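Local coordinates for protein NADPH-ferredoxin reductase FprA (Mycobacterium tuberculosis, PDB 1LQT) that transfers electrons between NADPH and ferredoxin through a bound FAD, and may supply electrons to P450 systems, at residues G156-A159 against L160-R164; L166-D169 against P170-A174; L210-R213 against E214-D217. One frame throughout, in Å; residues are numbered along the deposited sequence. Where two conformers were deposited one is given.

Overall arrangement
Running from the N terminus, the three contacts follow one another in series; none nests in or crosses another, and since the two segments of each are contiguous, none closes a loop. Interaction 1 forms the first turns of helix 157-167, where the dinucleotide sits. Interaction 2, with its centre about 14 Å away, takes the chain off the far end of that helix and into the short helix 170-173. After strand 193-197 the chain returns in interaction 3, in helix 209-214 and on into the residues after it, about 11 Å from interaction 1 between centres. There Leu160 packs on Glu211 and Leu212, and Arg164 on Leu215, so two helices meet beside the nicotinamide end of the ligand.

Interaction 1 (G156-A159 against L160-R164); sequences GNVA and LDVAR. With ODP (4-oxo-nicotinamide-adenine dinucleotide phosphate), chain I.
Asn157 and Leu160 meet one turn apart at the start of helix 157-167, their side chains slanting across each other, with the amide oxygen OD1 of Asn157 3.8 Å from the Leu160 methyl CD1. The other branch of that amide, ND2, is bonded mainly to Thr208 OG1, and only weakly to ribose O2D of the dinucleotide. Val158 puts CG1 anti to its backbone N (chi1 175°), alongside CG2 of Val162 at 4.4 Å, while its CG2 lies against O2N and O5D of the nicotinamide-side phosphate. Asp161 lies near the 4-oxo-nicotinamide ring, OD1 3.5 Å from O99 of the ligand. This same OD1 takes both end nitrogens of Arg164: NH1 on the anti lone pair at 2.9 Å, NH2 from above the carboxylate plane at 2.9 Å. The guanidinium meets it edge-on, and its NE is salt-bridged to Asp56. Underneath, Asp161 N to Asn157 O (3.0 Å) begins the regular helical ladder. At the N-cap, Gly156 brings its CA to 3.4 Å from O1N of the ligand, and Val158 N donates to that oxygen at 3.1 Å: the helix N-terminus meets the pyrophosphate, consistent with the GxGxxA-type turn of a Rossmann-type dinucleotide-binding fold.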
loop_
_atom_site.group_PDB
_atom_site.type_symbol
_atom_site.label_atom_id
_atom_site.label_comp_id
_atom_site.label_asym_id
_atom_site.label_seq_id
_atom_site.Cartn_x
_atom_site.Cartn_y
_atom_site.Cartn_z
ATOM N N GLY A 156 -7.184 6.355 -8.824
ATOM C CA GLY A 156 -6.727 6.659 -7.493
ATOM C C GLY A 156 -5.315 7.198 -7.497
ATOM O O GLY A 156 -4.633 7.244 -8.528
ATOM N N ASN A 157 -4.853 7.611 -6.327
ATOM C CA ASN A 157 -3.529 8.190 -6.261
ATOM C C ASN A 157 -2.427 7.202 -6.618
ATOM O O ASN A 157 -1.366 7.631 -7.052
ATOM C CB ASN A 157 -3.280 8.790 -4.868
ATOM C CG ASN A 157 -4.039 10.072 -4.630
ATOM O OD1 ASN A 157 -4.286 10.855 -5.530
ATOM N ND2 ASN A 157 -4.390 10.303 -3.370
ATOM N N VAL A 158 -2.637 5.904 -6.444
ATOM C CA VAL A 158 -1.583 4.984 -6.841
ATOM C C VAL A 158 -1.371 5.038 -8.362
ATOM O O VAL A 158 -0.271 4.887 -8.859
ATOM C CB VAL A 158 -1.840 3.561 -6.327
ATOM C CG1 VAL A 158 -0.787 2.596 -6.858
ATOM C CG2 VAL A 158 -1.865 3.553 -4.816
ATOM N N ALA A 159 -2.447 5.266 -9.128
ATOM C CA ALA A 159 -2.303 5.418 -10.569
ATOM C C ALA A 159 -1.391 6.596 -10.911
ATOM O O ALA A 159 -0.598 6.525 -11.829
ATOM C CB ALA A 159 -3.652 5.606 -11.234
ATOM N N LEU A 160 -1.519 7.672 -10.140
ATOM C CA LEU A 160 -0.633 8.810 -10.341
ATOM C C LEU A 160 0.794 8.445 -9.997
ATOM O O LEU A 160 1.698 8.830 -10.730
ATOM C CB LEU A 160 -1.075 9.986 -9.501
ATOM C CG LEU A 160 -2.462 10.513 -9.778
ATOM C CD1 LEU A 160 -2.761 11.706 -8.873
ATOM C CD2 LEU A 160 -2.635 10.885 -11.238
ATOM N N ASP A 161 1.021 7.735 -8.899
ATOM C CA ASP A 161 2.375 7.331 -8.550
ATOM C C ASP A 161 2.995 6.532 -9.702
ATOM O O ASP A 161 4.135 6.767 -10.099
ATOM C CB ASP A 161 2.396 6.459 -7.300
ATOM C CG ASP A 161 2.211 7.195 -5.986
ATOM O OD1 ASP A 161 2.135 8.424 -5.971
ATOM O OD2 ASP A 161 2.189 6.517 -4.933
ATOM N N VAL A 162 2.253 5.561 -10.236
ATOM C CA VAL A 162 2.781 4.738 -11.310
ATOM C C VAL A 162 3.166 5.601 -12.495
ATOM O O VAL A 162 4.247 5.468 -13.066
ATOM C CB VAL A 162 1.769 3.678 -11.708
ATOM C CG1 VAL A 162 2.158 2.954 -12.961
ATOM C CG2 VAL A 162 1.549 2.672 -10.573
ATOM N N ALA A 163 2.276 6.506 -12.874
ATOM C CA ALA A 163 2.518 7.339 -14.039
ATOM C C ALA A 163 3.729 8.256 -13.807
ATOM O O ALA A 163 4.545 8.449 -14.692
ATOM C CB ALA A 163 1.292 8.137 -14.342
ATOM N N ARG A 164 3.839 8.815 -12.606
ATOM C CA ARG A 164 4.999 9.655 -12.278
ATOM C C ARG A 164 6.294 8.898 -12.389
ATOM O O ARG A 164 7.271 9.404 -12.926
ATOM C CB ARG A 164 4.937 10.225 -10.876
ATOM C CG ARG A 164 3.952 11.309 -10.646
ATOM C CD ARG A 164 4.295 12.261 -9.438
ATOM N NE ARG A 164 4.763 11.467 -8.313
ATOM C CZ ARG A 164 3.982 10.640 -7.615
ATOM N NH1 ARG A 164 2.673 10.657 -7.750
ATOM N NH2 ARG A 164 4.576 9.824 -6.765
HETATM O O1X ODP I . -15.020 3.725 -10.320
HETATM P P2B ODP I . -14.165 3.577 -9.099
HETATM O O2X ODP I . -14.182 4.781 -8.180
HETATM O O3X ODP I . -14.433 2.291 -8.334
HETATM O O2B ODP I . -12.678 3.475 -9.716
HETATM C C2B ODP I . -11.576 2.950 -8.981
HETATM C C3B ODP I . -10.585 3.978 -8.486
HETATM O O3B ODP I . -10.394 4.988 -9.465
HETATM C C1B ODP I . -10.733 2.130 -9.887
HETATM N N9A ODP I . -11.253 0.847 -10.288
HETATM C C8A ODP I . -11.627 -0.208 -9.494
HETATM N N7A ODP I . -11.996 -1.256 -10.208
HETATM C C5A ODP I . -11.860 -0.890 -11.526
HETATM C C4A ODP I . -11.404 0.429 -11.572
HETATM N N3A ODP I . -11.136 1.123 -12.707
HETATM C C2A ODP I . -11.369 0.432 -13.836
HETATM N N1A ODP I . -11.801 -0.859 -13.887
HETATM C C6A ODP I . -12.051 -1.536 -12.726
HETATM N N6A ODP I . -12.410 -2.822 -12.833
HETATM O O4B ODP I . -9.545 1.942 -9.141
HETATM C C4B ODP I . -9.305 3.145 -8.396
HETATM C C5B ODP I . -8.926 2.785 -6.990
HETATM O O5B ODP I . -8.523 3.967 -6.338
HETATM P PA ODP I . -8.303 3.950 -4.757
HETATM O O1A ODP I . -7.996 5.317 -4.341
HETATM O O2A ODP I . -9.407 3.247 -4.073
HETATM O O3 ODP I . -7.047 2.977 -4.604
HETATM P PN ODP I . -5.446 3.199 -4.797
HETATM O O1N ODP I . -5.167 4.125 -5.917
HETATM O O2N ODP I . -4.911 1.821 -4.809
HETATM O O5D ODP I . -5.030 3.955 -3.478
HETATM C C5D ODP I . -5.174 3.269 -2.207
HETATM C C4D ODP I . -5.183 4.305 -1.104
HETATM O O4D ODP I . -3.885 4.832 -0.854
HETATM C C1D ODP I . -3.934 6.259 -0.927
HETATM C C2D ODP I . -5.123 6.556 -1.740
HETATM O O2D ODP I . -5.532 7.876 -1.738
HETATM C C3D ODP I . -6.096 5.486 -1.411
HETATM O O3D ODP I . -6.809 5.879 -0.257
HETATM N N1N ODP I . -2.673 6.824 -1.256
HETATM C C2N ODP I . -2.442 8.164 -0.869
HETATM C C3N ODP I . -1.453 8.849 -1.492
HETATM C C7N ODP I . -1.327 10.304 -1.017
HETATM N N7N ODP I . -0.395 11.008 -1.605
HETATM O O7N ODP I . -2.121 10.705 -0.138
HETATM C C4N ODP I . -0.662 8.327 -2.526
HETATM O O99 ODP I . 0.219 8.990 -3.153
HETATM C C5N ODP I . -0.941 6.940 -2.923
HETATM C C6N ODP I . -1.970 6.217 -2.280
#

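Interaction 2 (L166-D169 against P170-A174); sequences LLTD and PDVLA
A helix N-cap organises this contact: Asp169 stands just before the short helix 170-173 and Asp171 N donates to its OD1 at 2.9 Å. With CG anti to the backbone N (chi1 179°), the carboxylate of Asp169 swings over the first turn, and the amide reaches OD1 from well above the carboxylate plane, 59° out of it. The backbone oxygen of Asp169 is held as well, by two donors of different geometry. Leu173 N meets Asp169 O in the carbonyl plane at 3.2 Å, closing the first full helical turn, whereas the bond from Val172 N to Asp169 O is shorter, 2.8 Å, but comes from above that plane and is more bent. Pro170, the first residue of the helix, has no N-H to offer and fits a position where none is needed.

The two aspartates cross at a slant, their carboxylate planes 48° apart. Asp169 OD1 and Asp171 OD2 are 3.8 Å from each other, a like-charge approach that would tend to raise the cost of ionising both. Water 1 bridges the pair, donating to Asp169 OD2 and to Asp171 OD2, the latter at 2.7 Å; Arg189 and Arg187, at long, weak ion-pair range of Asp169 and Asp171 respectively, probably offset the repulsion too.

On the apolar side, the methyl CG2 of Thr168 packs against the new helix. Thr168 CG2 lies across Leu173, 3.7 Å from its CG, and meets Val172 CG1 at 3.9 Å. The hydroxyl of Thr168 turns back instead to bond with Arg164 O, one turn earlier in helix 157-167, while Leu173 goes on to pack against Leu183 and Leu186 of helix 180-186. Away from both cofactors, this is a helix-to-helix junction, in which a threonine follows one helix and an Asp-Pro pair starts the next with a side-chain N-cap.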
loop_
_atom_site.group_PDB
_atom_site.type_symbol
_atom_site.label_atom_id
_atom_site.label_comp_id
_atom_site.label_asym_id
_atom_site.label_seq_id
_atom_site.Cartn_x
_atom_site.Cartn_y
_atom_site.Cartn_z
ATOM N N LEU A 166 6.967 6.301 -14.128
ATOM C CA LEU A 166 7.241 5.963 -15.522
ATOM C C LEU A 166 7.750 7.126 -16.361
ATOM O O LEU A 166 8.434 6.905 -17.352
ATOM C CB LEU A 166 5.984 5.377 -16.180
ATOM C CG LEU A 166 5.571 3.977 -15.705
ATOM C CD1 LEU A 166 4.186 3.661 -16.272
ATOM C CD2 LEU A 166 6.575 2.916 -16.128
ATOM N N LEU A 167 7.407 8.347 -15.962
ATOM C CA LEU A 167 7.673 9.539 -16.782
ATOM C C LEU A 167 8.672 10.531 -16.217
ATOM O O LEU A 167 9.171 11.363 -16.932
ATOM C CB LEU A 167 6.382 10.275 -17.072
ATOM C CG LEU A 167 5.422 9.538 -18.002
ATOM C CD1 LEU A 167 4.084 10.227 -18.061
ATOM C CD2 LEU A 167 5.980 9.441 -19.388
ATOM N N THR A 168 9.016 10.402 -14.941
ATOM C CA THR A 168 9.934 11.354 -14.335
ATOM C C THR A 168 11.336 11.179 -14.899
ATOM O O THR A 168 11.796 10.082 -15.186
ATOM C CB THR A 168 9.981 11.158 -12.811
ATOM O OG1 THR A 168 8.716 11.516 -12.232
ATOM C CG2 THR A 168 11.025 12.040 -12.139
ATOM N N ASP A 169 12.010 12.289 -15.104
ATOM C CA ASP A 169 13.394 12.267 -15.561
ATOM C C ASP A 169 14.189 11.341 -14.650
ATOM O O ASP A 169 14.204 11.542 -13.438
ATOM C CB ASP A 169 13.918 13.707 -15.450
ATOM C CG ASP A 169 15.358 13.880 -15.854
ATOM O OD1 ASP A 169 16.065 12.899 -16.162
ATOM O OD2 ASP A 169 15.856 15.025 -15.906
ATOM N N PRO A 170 14.814 10.314 -15.191
ATOM C CA PRO A 170 15.603 9.415 -14.351
ATOM C C PRO A 170 16.706 10.110 -13.550
ATOM O O PRO A 170 17.093 9.601 -12.501
ATOM C CB PRO A 170 16.135 8.388 -15.344
ATOM C CG PRO A 170 16.029 9.070 -16.665
ATOM C CD PRO A 170 14.759 9.844 -16.583
ATOM N N ASP A 171 17.211 11.242 -14.031
ATOM C CA ASP A 171 18.209 11.965 -13.266
ATOM C C ASP A 171 17.608 12.480 -11.947
ATOM O O ASP A 171 18.344 12.675 -10.976
ATOM C CB ASP A 171 18.730 13.161 -14.054
ATOM C CG ASP A 171 19.610 12.784 -15.186
ATOM O OD1 ASP A 171 20.165 11.664 -15.225
ATOM O OD2 ASP A 171 19.838 13.596 -16.110
ATOM N N VAL A 172 16.300 12.741 -11.929
ATOM C CA VAL A 172 15.612 13.145 -10.724
ATOM C C VAL A 172 15.399 11.887 -9.848
ATOM O O VAL A 172 15.677 11.910 -8.640
ATOM C CB VAL A 172 14.284 13.843 -11.076
ATOM C CG1 VAL A 172 13.430 14.052 -9.872
ATOM C CG2 VAL A 172 14.582 15.141 -11.783
ATOM N N LEU A 173 14.925 10.796 -10.442
ATOM C CA LEU A 173 14.716 9.593 -9.667
ATOM C C LEU A 173 16.019 9.050 -9.085
ATOM O O LEU A 173 15.993 8.400 -8.037
ATOM C CB LEU A 173 14.006 8.529 -10.505
ATOM C CG LEU A 173 12.597 8.889 -10.969
ATOM C CD1 LEU A 173 12.061 7.771 -11.814
ATOM C CD2 LEU A 173 11.674 9.185 -9.798
ATOM N N ALA A 174 17.142 9.350 -9.724
ATOM C CA ALA A 174 18.426 8.860 -9.236
ATOM C C ALA A 174 18.814 9.433 -7.890
ATOM O O ALA A 174 19.733 8.925 -7.263
ATOM C CB ALA A 174 19.532 9.105 -10.293
HETATM O O HOH W 1 18.128 15.651 -16.709
#

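Interaction 3 (L210-R213 against E214-D217). With ODP (4-oxo-nicotinamide-adenine dinucleotide phosphate), chain I.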
loop_
_atom_site.group_PDB
_atom_site.type_symbol
_atom_site.label_atom_id
_atom_site.label_comp_id
_atom_site.label_asym_id
_atom_site.label_seq_id
_atom_site.Cartn_x
_atom_site.Cartn_y
_atom_site.Cartn_z
ATOM N N LEU A 210 -3.339 17.717 -4.017
ATOM C CA LEU A 210 -1.912 17.970 -4.066
ATOM C C LEU A 210 -1.230 17.063 -5.068
ATOM O O LEU A 210 -0.367 17.476 -5.842
ATOM C CB LEU A 210 -1.307 17.828 -2.679
ATOM C CG LEU A 210 0.213 17.950 -2.642
ATOM C CD1 LEU A 210 0.682 19.321 -3.044
ATOM C CD2 LEU A 210 0.682 17.623 -1.237
ATOM N N GLU A 211 -1.659 15.813 -5.088
ATOM C CA GLU A 211 -1.087 14.833 -5.974
ATOM C C GLU A 211 -1.362 15.185 -7.434
ATOM O O GLU A 211 -0.519 14.992 -8.298
ATOM C CB GLU A 211 -1.603 13.458 -5.582
ATOM C CG GLU A 211 -1.065 13.054 -4.198
ATOM C CD GLU A 211 -1.616 13.823 -2.961
ATOM O OE1 GLU A 211 -2.774 14.375 -2.991
ATOM O OE2 GLU A 211 -0.872 13.902 -1.911
ATOM N N LEU A 212 -2.551 15.705 -7.730
ATOM C CA LEU A 212 -2.806 16.196 -9.082
ATOM C C LEU A 212 -1.962 17.425 -9.400
ATOM O O LEU A 212 -1.453 17.548 -10.507
ATOM C CB LEU A 212 -4.278 16.526 -9.252
ATOM C CG LEU A 212 -5.241 15.344 -9.372
ATOM C CD1 LEU A 212 -6.669 15.854 -9.347
ATOM C CD2 LEU A 212 -4.929 14.568 -10.655
ATOM N N ARG A 213 -1.804 18.321 -8.445
ATOM C CA ARG A 213 -1.018 19.541 -8.665
ATOM C C ARG A 213 0.434 19.251 -8.959
ATOM O O ARG A 213 1.050 19.936 -9.782
ATOM C CB ARG A 213 -1.116 20.477 -7.472
ATOM C CG ARG A 213 -2.426 21.159 -7.269
ATOM C CD ARG A 213 -2.355 22.233 -6.153
ATOM N NE ARG A 213 -3.668 22.700 -5.754
ATOM C CZ ARG A 213 -4.350 23.620 -6.383
ATOM N NH1 ARG A 213 -3.846 24.198 -7.474
ATOM N NH2 ARG A 213 -5.550 23.960 -5.921
ATOM N N GLU A 214 0.973 18.260 -8.255
ATOM C CA GLU A 214 2.388 17.897 -8.394
ATOM C C GLU A 214 2.791 17.502 -9.792
ATOM O O GLU A 214 3.957 17.611 -10.145
ATOM C CB GLU A 214 2.750 16.669 -7.524
ATOM C CG GLU A 214 2.654 16.826 -6.058
ATOM C CD GLU A 214 3.014 15.553 -5.322
ATOM O OE1 GLU A 214 2.951 14.379 -5.877
ATOM O OE2 GLU A 214 3.310 15.737 -4.143
ATOM N N LEU A 215 1.835 17.048 -10.597
ATOM C CA LEU A 215 2.142 16.611 -11.940
ATOM C C LEU A 215 2.721 17.760 -12.781
ATOM O O LEU A 215 3.476 17.501 -13.718
ATOM C CB LEU A 215 0.895 16.036 -12.607
ATOM C CG LEU A 215 0.185 14.912 -11.827
ATOM C CD1 LEU A 215 -1.084 14.520 -12.508
ATOM C CD2 LEU A 215 1.103 13.726 -11.619
ATOM N N ALA A 216 2.342 18.987 -12.455
ATOM C CA ALA A 216 2.800 20.169 -13.184
ATOM C C ALA A 216 4.291 20.376 -13.052
ATOM O O ALA A 216 4.892 21.104 -13.843
ATOM C CB ALA A 216 2.074 21.402 -12.688
ATOM N N ASP A 217 4.894 19.757 -12.050
ATOM C CA ASP A 217 6.321 19.946 -11.777
ATOM C C ASP A 217 7.231 18.854 -12.317
ATOM O O ASP A 217 8.427 18.809 -12.018
ATOM C CB ASP A 217 6.504 20.121 -10.280
ATOM C CG ASP A 217 5.852 21.391 -9.769
ATOM O OD1 ASP A 217 5.805 22.407 -10.503
ATOM O OD2 ASP A 217 5.363 21.487 -8.634
HETATM O O1X ODP I . -15.020 3.725 -10.320
HETATM P P2B ODP I . -14.165 3.577 -9.099
HETATM O O2X ODP I . -14.182 4.781 -8.180
HETATM O O3X ODP I . -14.433 2.291 -8.334
HETATM O O2B ODP I . -12.678 3.475 -9.716
HETATM C C2B ODP I . -11.576 2.950 -8.981
HETATM C C3B ODP I . -10.585 3.978 -8.486
HETATM O O3B ODP I . -10.394 4.988 -9.465
HETATM C C1B ODP I . -10.733 2.130 -9.887
HETATM N N9A ODP I . -11.253 0.847 -10.288
HETATM C C8A ODP I . -11.627 -0.208 -9.494
HETATM N N7A ODP I . -11.996 -1.256 -10.208
HETATM C C5A ODP I . -11.860 -0.890 -11.526
HETATM C C4A ODP I . -11.404 0.429 -11.572
HETATM N N3A ODP I . -11.136 1.123 -12.707
HETATM C C2A ODP I . -11.369 0.432 -13.836
HETATM N N1A ODP I . -11.801 -0.859 -13.887
HETATM C C6A ODP I . -12.051 -1.536 -12.726
HETATM N N6A ODP I . -12.410 -2.822 -12.833
HETATM O O4B ODP I . -9.545 1.942 -9.141
HETATM C C4B ODP I . -9.305 3.145 -8.396
HETATM C C5B ODP I . -8.926 2.785 -6.990
HETATM O O5B ODP I . -8.523 3.967 -6.338
HETATM P PA ODP I . -8.303 3.950 -4.757
HETATM O O1A ODP I . -7.996 5.317 -4.341
HETATM O O2A ODP I . -9.407 3.247 -4.073
HETATM O O3 ODP I . -7.047 2.977 -4.604
HETATM P PN ODP I . -5.446 3.199 -4.797
HETATM O O1N ODP I . -5.167 4.125 -5.917
HETATM O O2N ODP I . -4.911 1.821 -4.809
HETATM O O5D ODP I . -5.030 3.955 -3.478
HETATM C C5D ODP I . -5.174 3.269 -2.207
HETATM C C4D ODP I . -5.183 4.305 -1.104
HETATM O O4D ODP I . -3.885 4.832 -0.854
HETATM C C1D ODP I . -3.934 6.259 -0.927
HETATM C C2D ODP I . -5.123 6.556 -1.740
HETATM O O2D ODP I . -5.532 7.876 -1.738
HETATM C C3D ODP I . -6.096 5.486 -1.411
HETATM O O3D ODP I . -6.809 5.879 -0.257
HETATM N N1N ODP I . -2.673 6.824 -1.256
HETATM C C2N ODP I . -2.442 8.164 -0.869
HETATM C C3N ODP I . -1.453 8.849 -1.492
HETATM C C7N ODP I . -1.327 10.304 -1.017
HETATM N N7N ODP I . -0.395 11.008 -1.605
HETATM O O7N ODP I . -2.121 10.705 -0.138
HETATM C C4N ODP I . -0.662 8.327 -2.526
HETATM O O99 ODP I . 0.219 8.990 -3.153
HETATM C C5N ODP I . -0.941 6.940 -2.923
HETATM C C6N ODP I . -1.970 6.217 -2.280
HETATM O O HOH W 2 1.516 13.227 -7.994
HETATM O O HOH W 3 2.590 22.290 -8.623
#
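Arg213 O, in helix 209-214, is gripped by two donors from the residues that follow and from solvent: Ala216 N at 3.1 Å, well above the carbonyl plane, and water 3, which also donates to Asp217 OD2 and so links the two residues. Glu214 N, by contrast, lies closer to the C=O direction of Leu210, 2.9 Å from its oxygen. Between them Leu215 N makes only a weak bond to Leu212 O. The bonds thus pass from i to i+4 at Glu214 to i to i+3 at Leu215 and Ala216.

Glu214 runs back along the helix with its chain extended beyond CG (chi2 179°). It crosses Leu210 at a slant, bringing OE2 to 4.1 Å from Leu210 CG. Its other oxygen, OE1, bonds to His57 and receives water 2, which also donates to Glu211 O at 2.7 Å. Glu211 goes the other way: a bend at chi2 (70°) turns its carboxylate toward the nicotinamide end of the dinucleotide. Glu211 OE2 accepts from N7N of the ligand amide at 2.9 Å. With Thr208 on OE1 and the ligand on OE2, both oxygens of Glu211 have a partner, which would limit rotation of the carboxylate.

Leu215 lays its CG over the backbone oxygens of Leu212 and Glu211, and its CD1 meets Leu212 CD2 at 4.3 Å. Beyond the segments Leu215 packs on Tyr255 of helix 243-256, on Arg164 of helix 157-167 and on Met267 and Phe269 of strand 265-270, placing Leu215 between helices 157-167 and 243-256 and the parallel sheet.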